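Long-range contact in putative uncharacterized protein ORP (Desulfovibrio gigas, PDB 2WFB), which is uncharacterised in function but carries, in its native form, a mixed molybdenum-copper sulphide cluster that is absent from this apo structure: residues Val20-Val32 with Val62-Val76. Residues are numbered along the deposited sequence; the frame is centred on the assembly and turned at random.
Sequences VDPRFGRAAGFVV and VLAKSGAGVLLTGYV. With ACT (acetate ion), chain E; PO4 (phosphate ion), chain B; PO4 (phosphate ion), chain C.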
ATOM      1  N   VAL A  20      -1.884   4.740   8.926  1.00 13.77           N
ATOM      2  CA  VAL A  20      -1.133   3.935   7.991  1.00 14.85           C
ATOM      3  C   VAL A  20      -0.018   3.171   8.741  1.00 15.30           C
ATOM      4  O   VAL A  20       0.640   3.712   9.669  1.00 14.94           O
ATOM      5  CB  VAL A  20      -0.635   4.700   6.663  1.00 15.43           C
ATOM      6  CG1 VAL A  20      -1.312   6.025   6.430  1.00 13.02           C
ATOM      7  CG2 VAL A  20       0.847   4.790   6.528  1.00 15.53           C
ATOM      8  N   ASP A  21       0.123   1.902   8.396  1.00 14.77           N
ATOM      9  CA  ASP A  21       1.194   1.064   8.923  1.00 15.48           C
ATOM     10  C   ASP A  21       2.480   1.547   8.257  1.00 15.71           C
ATOM     11  O   ASP A  21       2.540   1.559   7.034  1.00 16.19           O
ATOM     12  CB  ASP A  21       0.918  -0.392   8.526  1.00 15.85           C
ATOM     13  CG  ASP A  21       1.684  -1.405   9.376  1.00 18.85           C
ATOM     14  OD1 ASP A  21       2.890  -1.212   9.639  1.00 17.56           O
ATOM     15  OD2 ASP A  21       1.054  -2.402   9.785  1.00 19.71           O
ATOM     16  N   PRO A  22       3.524   1.924   9.039  1.00 15.99           N
ATOM     17  CA  PRO A  22       4.791   2.327   8.412  1.00 16.40           C
ATOM     18  C   PRO A  22       5.461   1.217   7.592  1.00 16.50           C
ATOM     19  O   PRO A  22       6.344   1.501   6.801  1.00 16.69           O
ATOM     20  CB  PRO A  22       5.698   2.703   9.594  1.00 16.21           C
ATOM     21  CG  PRO A  22       4.835   2.765  10.762  1.00 17.32           C
ATOM     22  CD  PRO A  22       3.611   1.947  10.506  1.00 16.27           C
ATOM     23  N   ARG A  23       5.041  -0.028   7.773  1.00 15.40           N
ATOM     24  CA  ARG A  23       5.713  -1.130   7.114  1.00 15.22           C
ATOM     25  C   ARG A  23       4.892  -1.619   5.960  1.00 14.55           C
ATOM     26  O   ARG A  23       3.664  -1.448   5.927  1.00 14.15           O
ATOM     27  CB  ARG A  23       5.946  -2.267   8.094  1.00 16.28           C
ATOM     28  CG  ARG A  23       6.941  -1.895   9.125  1.00 18.92           C
ATOM     29  CD  ARG A  23       6.668  -2.668  10.353  1.00 25.32           C
ATOM     30  NE  ARG A  23       7.403  -3.888  10.252  1.00 26.39           N
ATOM     31  CZ  ARG A  23       7.089  -5.024  10.853  1.00 26.41           C
ATOM     32  NH1 ARG A  23       6.007  -5.138  11.614  1.00 29.21           N
ATOM     33  NH2 ARG A  23       7.876  -6.049  10.672  1.00 20.62           N
ATOM     34  N   PHE A  24       5.571  -2.210   4.995  1.00 14.40           N
ATOM     35  CA  PHE A  24       4.885  -2.717   3.817  1.00 13.78           C
ATOM     36  C   PHE A  24       4.696  -4.238   3.818  1.00 14.09           C
ATOM     37  O   PHE A  24       3.579  -4.716   3.956  1.00 14.70           O
ATOM     38  CB  PHE A  24       5.538  -2.259   2.513  1.00 12.34           C
ATOM     39  CG  PHE A  24       4.986  -2.978   1.313  1.00 13.70           C
ATOM     40  CD1 PHE A  24       3.643  -2.807   0.941  1.00 11.30           C
ATOM     41  CD2 PHE A  24       5.768  -3.884   0.605  1.00 12.81           C
ATOM     42  CE1 PHE A  24       3.120  -3.495  -0.142  1.00 13.09           C
ATOM     43  CE2 PHE A  24       5.236  -4.574  -0.471  1.00 14.54           C
ATOM     44  CZ  PHE A  24       3.889  -4.359  -0.844  1.00 13.83           C
ATOM     45  N   GLY A  25       5.782  -4.997   3.662  1.00 14.46           N
ATOM     46  CA  GLY A  25       5.685  -6.454   3.537  1.00 14.00           C
ATOM     47  C   GLY A  25       5.035  -7.127   4.726  1.00 14.68           C
ATOM     48  O   GLY A  25       4.327  -8.133   4.569  1.00 14.33           O
ATOM     49  N   ARG A  26       5.247  -6.541   5.903  1.00 14.86           N
ATOM     50  CA  ARG A  26       4.759  -7.078   7.162  1.00 14.91           C
ATOM     51  C   ARG A  26       3.669  -6.197   7.795  1.00 14.83           C
ATOM     52  O   ARG A  26       3.408  -6.292   9.010  1.00 15.45           O
ATOM     53  CB  ARG A  26       5.944  -7.350   8.122  1.00 15.42           C
ATOM     54  CG  ARG A  26       6.917  -8.399   7.511  1.00 17.06           C
ATOM     55  CD  ARG A  26       8.198  -8.678   8.296  1.00 19.15           C
ATOM     56  NE  ARG A  26       9.001  -9.609   7.504  1.00 20.15           N
ATOM     57  CZ  ARG A  26       8.887 -10.939   7.526  1.00 23.23           C
ATOM     58  NH1 ARG A  26       8.020 -11.541   8.324  1.00 23.16           N
ATOM     59  NH2 ARG A  26       9.656 -11.679   6.735  1.00 24.87           N
ATOM     60  N   ALA A  27       3.022  -5.358   6.980  1.00 13.16           N
ATOM     61  CA  ALA A  27       1.800  -4.670   7.409  1.00 12.66           C
ATOM     62  C   ALA A  27       0.742  -5.674   7.837  1.00 12.40           C
ATOM     63  O   ALA A  27       0.673  -6.788   7.310  1.00 12.46           O
ATOM     64  CB  ALA A  27       1.250  -3.796   6.269  1.00 13.17           C
ATOM     65  N   ALA A  28      -0.115  -5.293   8.779  1.00 13.14           N
ATOM     66  CA  ALA A  28      -1.269  -6.159   9.150  1.00 13.78           C
ATOM     67  C   ALA A  28      -2.176  -6.438   7.922  1.00 13.80           C
ATOM     68  O   ALA A  28      -2.722  -7.536   7.758  1.00 13.06           O
ATOM     69  CB  ALA A  28      -2.091  -5.533  10.328  1.00 13.24           C
ATOM     70  N   GLY A  29      -2.313  -5.434   7.061  1.00 13.19           N
ATOM     71  CA  GLY A  29      -3.172  -5.530   5.903  1.00 12.87           C
ATOM     72  C   GLY A  29      -3.153  -4.228   5.129  1.00 13.14           C
ATOM     73  O   GLY A  29      -2.318  -3.352   5.384  1.00 12.60           O
ATOM     74  N   PHE A  30      -4.092  -4.111   4.190  1.00 13.16           N
ATOM     75  CA  PHE A  30      -4.197  -2.976   3.274  1.00 13.42           C
ATOM     76  C   PHE A  30      -5.640  -2.588   3.199  1.00 13.87           C
ATOM     77  O   PHE A  30      -6.501  -3.440   2.987  1.00 14.11           O
ATOM     78  CB  PHE A  30      -3.743  -3.339   1.851  1.00 13.19           C
ATOM     79  CG  PHE A  30      -2.435  -4.066   1.802  1.00 14.00           C
ATOM     80  CD1 PHE A  30      -1.245  -3.386   1.954  1.00 15.92           C
ATOM     81  CD2 PHE A  30      -2.401  -5.443   1.622  1.00 15.83           C
ATOM     82  CE1 PHE A  30      -0.020  -4.064   1.940  1.00 17.98           C
ATOM     83  CE2 PHE A  30      -1.177  -6.119   1.603  1.00 19.75           C
ATOM     84  CZ  PHE A  30       0.005  -5.422   1.753  1.00 19.33           C
ATOM     85  N   VAL A  31      -5.910  -1.308   3.389  1.00 14.16           N
ATOM     86  CA  VAL A  31      -7.212  -0.767   3.069  1.00 15.38           C
ATOM     87  C   VAL A  31      -7.125  -0.337   1.607  1.00 16.40           C
ATOM     88  O   VAL A  31      -6.299   0.504   1.246  1.00 16.98           O
ATOM     89  CB  VAL A  31      -7.580   0.426   3.973  1.00 15.55           C
ATOM     90  CG1 VAL A  31      -8.889   1.103   3.483  1.00 16.46           C
ATOM     91  CG2 VAL A  31      -7.751  -0.023   5.390  1.00 14.98           C
ATOM     92  N   VAL A  32      -7.952  -0.952   0.767  1.00 17.33           N
ATOM     93  CA  VAL A  32      -7.970  -0.677  -0.662  1.00 18.56           C
ATOM     94  C   VAL A  32      -9.198   0.182  -0.983  1.00 19.95           C
ATOM     95  O   VAL A  32     -10.314  -0.230  -0.691  1.00 19.70           O
ATOM     96  CB  VAL A  32      -8.055  -1.974  -1.480  1.00 18.06           C
ATOM     97  CG1 VAL A  32      -8.010  -1.642  -2.990  1.00 18.01           C
ATOM     98  CG2 VAL A  32      -6.930  -2.920  -1.095  1.00 19.02           C
ATOM     99  N   VAL A  62      -0.207 -10.140  -3.318  1.00 20.48           N
ATOM    100  CA  VAL A  62      -1.536  -9.893  -2.771  1.00 20.34           C
ATOM    101  C   VAL A  62      -2.180  -8.642  -3.422  1.00 20.67           C
ATOM    102  O   VAL A  62      -3.337  -8.687  -3.854  1.00 20.61           O
ATOM    103  CB  VAL A  62      -1.497  -9.814  -1.232  1.00 20.40           C
ATOM    104  CG1 VAL A  62      -2.831  -9.253  -0.652  1.00 19.85           C
ATOM    105  CG2 VAL A  62      -1.220 -11.196  -0.644  1.00 20.33           C
ATOM    106  N   LEU A  63      -1.429  -7.546  -3.503  1.00 21.04           N
ATOM    107  CA  LEU A  63      -1.888  -6.314  -4.148  1.00 21.17           C
ATOM    108  C   LEU A  63      -2.162  -6.434  -5.649  1.00 21.45           C
ATOM    109  O   LEU A  63      -3.102  -5.845  -6.140  1.00 21.28           O
ATOM    110  CB  LEU A  63      -0.898  -5.164  -3.903  1.00 20.90           C
ATOM    111  CG  LEU A  63      -0.829  -4.619  -2.479  1.00 20.37           C
ATOM    112  CD1 LEU A  63       0.128  -3.429  -2.428  1.00 18.47           C
ATOM    113  CD2 LEU A  63      -2.206  -4.213  -1.987  1.00 20.93           C
ATOM    114  N   ALA A  64      -1.337  -7.176  -6.377  1.00 21.73           N
ATOM    115  CA  ALA A  64      -1.560  -7.353  -7.799  1.00 22.12           C
ATOM    116  C   ALA A  64      -2.885  -8.083  -7.995  1.00 23.12           C
ATOM    117  O   ALA A  64      -3.652  -7.725  -8.876  1.00 22.67           O
ATOM    118  CB  ALA A  64      -0.404  -8.098  -8.462  1.00 21.94           C
ATOM    119  N   LYS A  65      -3.163  -9.064  -7.131  1.00 23.99           N
ATOM    120  CA  LYS A  65      -4.443  -9.799  -7.120  1.00 25.17           C
ATOM    121  C   LYS A  65      -5.670  -8.956  -6.808  1.00 25.35           C
ATOM    122  O   LYS A  65      -6.762  -9.244  -7.308  1.00 25.45           O
ATOM    123  CB  LYS A  65      -4.381 -11.012  -6.175  1.00 25.35           C
ATOM    124  CG  LYS A  65      -3.475 -12.109  -6.736  1.00 29.00           C
ATOM    125  CD  LYS A  65      -3.370 -13.317  -5.815  1.00 34.56           C
ATOM    126  CE  LYS A  65      -2.085 -14.111  -6.100  1.00 36.94           C
ATOM    127  NZ  LYS A  65      -1.507 -14.717  -4.841  1.00 41.12           N
ATOM    128  N   SER A  66      -5.510  -7.913  -6.000  1.00 25.05           N
ATOM    129  CA  SER A  66      -6.627  -7.007  -5.745  1.00 24.97           C
ATOM    130  C   SER A  66      -6.813  -5.946  -6.857  1.00 24.06           C
ATOM    131  O   SER A  66      -7.770  -5.191  -6.835  1.00 24.35           O
ATOM    132  CB  SER A  66      -6.472  -6.352  -4.368  1.00 25.48           C
ATOM    133  OG  SER A  66      -5.481  -5.344  -4.401  1.00 27.85           O
ATOM    134  N   GLY A  67      -5.906  -5.904  -7.827  1.00 23.29           N
ATOM    135  CA  GLY A  67      -5.957  -4.916  -8.904  1.00 22.06           C
ATOM    136  C   GLY A  67      -5.582  -3.482  -8.533  1.00 21.75           C
ATOM    137  O   GLY A  67      -5.975  -2.537  -9.220  1.00 21.72           O
ATOM    138  N   ALA A  68      -4.814  -3.317  -7.459  1.00 20.42           N
ATOM    139  CA  ALA A  68      -4.403  -1.993  -6.969  1.00 19.07           C
ATOM    140  C   ALA A  68      -3.453  -1.329  -7.944  1.00 17.74           C
ATOM    141  O   ALA A  68      -2.624  -1.992  -8.530  1.00 18.88           O
ATOM    142  CB  ALA A  68      -3.726  -2.125  -5.586  1.00 19.63           C
ATOM    143  N   GLY A  69      -3.555  -0.018  -8.126  1.00 16.65           N
ATOM    144  CA  GLY A  69      -2.607   0.667  -9.007  1.00 15.82           C
ATOM    145  C   GLY A  69      -1.644   1.606  -8.299  1.00 14.75           C
ATOM    146  O   GLY A  69      -0.634   2.048  -8.876  1.00 13.70           O
ATOM    147  N   VAL A  70      -1.966   1.912  -7.043  1.00 14.50           N
ATOM    148  CA  VAL A  70      -1.173   2.817  -6.206  1.00 12.64           C
ATOM    149  C   VAL A  70      -1.046   2.141  -4.849  1.00 13.64           C
ATOM    150  O   VAL A  70      -2.003   1.530  -4.371  1.00 12.89           O
ATOM    151  CB  VAL A  70      -1.899   4.159  -5.984  1.00 13.93           C
ATOM    152  CG1 VAL A  70      -1.077   5.114  -5.045  1.00 10.13           C
ATOM    153  CG2 VAL A  70      -2.178   4.854  -7.313  1.00 12.27           C
ATOM    154  N   LEU A  71       0.130   2.247  -4.244  1.00 13.01           N
ATOM    155  CA  LEU A  71       0.320   1.799  -2.871  1.00 14.07           C
ATOM    156  C   LEU A  71       0.876   2.961  -2.047  1.00 13.51           C
ATOM    157  O   LEU A  71       1.908   3.548  -2.397  1.00 14.44           O
ATOM    158  CB  LEU A  71       1.290   0.620  -2.816  1.00 14.13           C
ATOM    159  CG  LEU A  71       1.723   0.334  -1.371  1.00 16.60           C
ATOM    160  CD1 LEU A  71       0.679  -0.524  -0.663  1.00 14.52           C
ATOM    161  CD2 LEU A  71       3.113  -0.215  -1.301  1.00 18.66           C
ATOM    162  N   LEU A  72       0.200   3.268  -0.959  1.00 12.49           N
ATOM    163  CA  LEU A  72       0.643   4.301  -0.043  1.00 13.34           C
ATOM    164  C   LEU A  72       1.122   3.661   1.269  1.00 13.70           C
ATOM    165  O   LEU A  72       0.415   2.843   1.850  1.00 14.33           O
ATOM    166  CB  LEU A  72      -0.502   5.244   0.233  1.00 12.97           C
ATOM    167  CG  LEU A  72      -0.817   6.456  -0.699  1.00 16.41           C
ATOM    168  CD1 LEU A  72      -0.038   6.618  -2.007  1.00 14.68           C
ATOM    169  CD2 LEU A  72      -2.320   6.690  -0.826  1.00 16.06           C
ATOM    170  N   THR A  73       2.309   4.050   1.737  1.00 14.11           N
ATOM    171  CA  THR A  73       2.958   3.389   2.871  1.00 14.81           C
ATOM    172  C   THR A  73       4.011   4.287   3.548  1.00 15.11           C
ATOM    173  O   THR A  73       4.138   5.478   3.217  1.00 13.24           O
ATOM    174  CB  THR A  73       3.592   1.980   2.455  1.00 16.01           C
ATOM    175  OG1 THR A  73       4.004   1.273   3.646  1.00 18.30           O
ATOM    176  CG2 THR A  73       4.805   2.110   1.482  1.00 15.06           C
ATOM    177  N   GLY A  74       4.732   3.709   4.519  1.00 15.35           N
ATOM    178  CA  GLY A  74       5.881   4.366   5.114  1.00 15.37           C
ATOM    179  C   GLY A  74       7.157   3.976   4.388  1.00 15.88           C
ATOM    180  O   GLY A  74       7.703   4.767   3.619  1.00 15.86           O
ATOM    181  N   TYR A  75       7.612   2.744   4.625  1.00 15.55           N
ATOM    182  CA  TYR A  75       8.899   2.246   4.128  1.00 16.42           C
ATOM    183  C   TYR A  75       8.699   0.994   3.285  1.00 16.27           C
ATOM    184  O   TYR A  75       7.849   0.145   3.604  1.00 16.40           O
ATOM    185  CB  TYR A  75       9.834   1.897   5.318  1.00 16.28           C
ATOM    186  CG  TYR A  75      10.110   3.076   6.211  1.00 18.38           C
ATOM    187  CD1 TYR A  75      11.139   3.966   5.903  1.00 21.82           C
ATOM    188  CD2 TYR A  75       9.323   3.334   7.320  1.00 21.08           C
ATOM    189  CE1 TYR A  75      11.396   5.067   6.687  1.00 23.88           C
ATOM    190  CE2 TYR A  75       9.566   4.450   8.130  1.00 23.85           C
ATOM    191  CZ  TYR A  75      10.616   5.304   7.800  1.00 26.41           C
ATOM    192  OH  TYR A  75      10.898   6.419   8.567  1.00 29.38           O
ATOM    193  N   VAL A  76       9.516   0.869   2.249  1.00 16.41           N
ATOM    194  CA  VAL A  76       9.545  -0.317   1.393  1.00 17.29           C
ATOM    195  C   VAL A  76      10.991  -0.593   0.955  1.00 17.68           C
ATOM    196  O   VAL A  76      11.701   0.320   0.533  1.00 18.93           O
ATOM    197  CB  VAL A  76       8.523  -0.202   0.179  1.00 17.46           C
ATOM    198  CG1 VAL A  76       8.569   1.116  -0.463  1.00 17.32           C
ATOM    199  CG2 VAL A  76       8.717  -1.308  -0.883  1.00 18.09           C
TER
HETATM  200  C   ACT E1124       6.182  -9.617  11.209  1.00 26.28           C
HETATM  201  O   ACT E1124       6.154 -10.678  10.578  1.00 27.01           O
HETATM  202  OXT ACT E1124       5.179  -9.178  11.826  1.00 27.02           O
HETATM  203  CH3 ACT E1124       7.430  -8.873  11.147  1.00 26.02           C
HETATM  204  P   PO4 B1121       9.657  -4.872   3.066  1.00 20.16           P
HETATM  205  O1  PO4 B1121       8.614  -4.004   3.638  1.00 20.13           O
HETATM  206  O2  PO4 B1121      10.326  -4.120   1.965  1.00 22.11           O
HETATM  207  O3  PO4 B1121      10.638  -5.247   4.119  1.00 20.78           O
HETATM  208  O4  PO4 B1121       9.010  -6.119   2.512  1.00 21.45           O
HETATM  209  P   PO4 C1122      10.985  -9.026   3.875  1.00 28.81           P
HETATM  210  O1  PO4 C1122      10.328  -8.637   2.574  1.00 30.18           O
HETATM  211  O2  PO4 C1122      12.468  -8.904   3.679  1.00 30.70           O
HETATM  212  O3  PO4 C1122      10.441  -8.148   4.991  1.00 31.76           O
HETATM  213  O4  PO4 C1122      10.633 -10.441   4.242  1.00 29.50           O
HETATM  214  O   HOH W   1       8.555  -1.955   5.118  1.00 14.68           O
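Phe24 and Leu71 reach each other because both carry CG anti to the backbone N, at chi1 170° and 168°, whereas Leu63, with CG anti to its carbonyl carbon, comes up from helix 55-66 and meets the Phe24 ring from the opposing direction. Leu63 divides its two methyls between two aromatic rings. CD1 lies in the plane of the Phe24 ring, at its edge, 3.8 Å from Phe24 CE1; CD2 sits over one face of Phe30, displaced toward the rim yet 3.9 Å from the ring centroid, which meets the geometry of a CH-pi contact. Leu71 CD2 approaches Phe24 CD1 obliquely at 3.5 Å. Leu84 of helix 78-86 also touches Phe24, Leu63 and Leu71, placing this apolar cluster between the sheet and two helices.

Beyond the end of strand 68-72 the contact turns polar. Tyr75 N donates to Pro22 O at 2.8 Å, with an N-H...O angle of 153°. Thr73 OG1 finds its hydrogen-bond partner in Thr10 of the central strand 6-11. Asp21 organises the facing loop: its OD1 accepts from Arg23 N in an Asx turn, and OD2 takes Ala28 N from above the carboxylate plane.

A water accepts from Phe24 N and donates to Tyr75 O at 2.7 Å and to O1 of the chain B phosphate, which Gly25 N also binds at 3.0 Å. The contact thus passes from a buried aliphatic-aromatic core to backbone amides facing an anion; the phosphate probably came from the crystallisation liquor, but its site is consistent with an anion-accepting pocket.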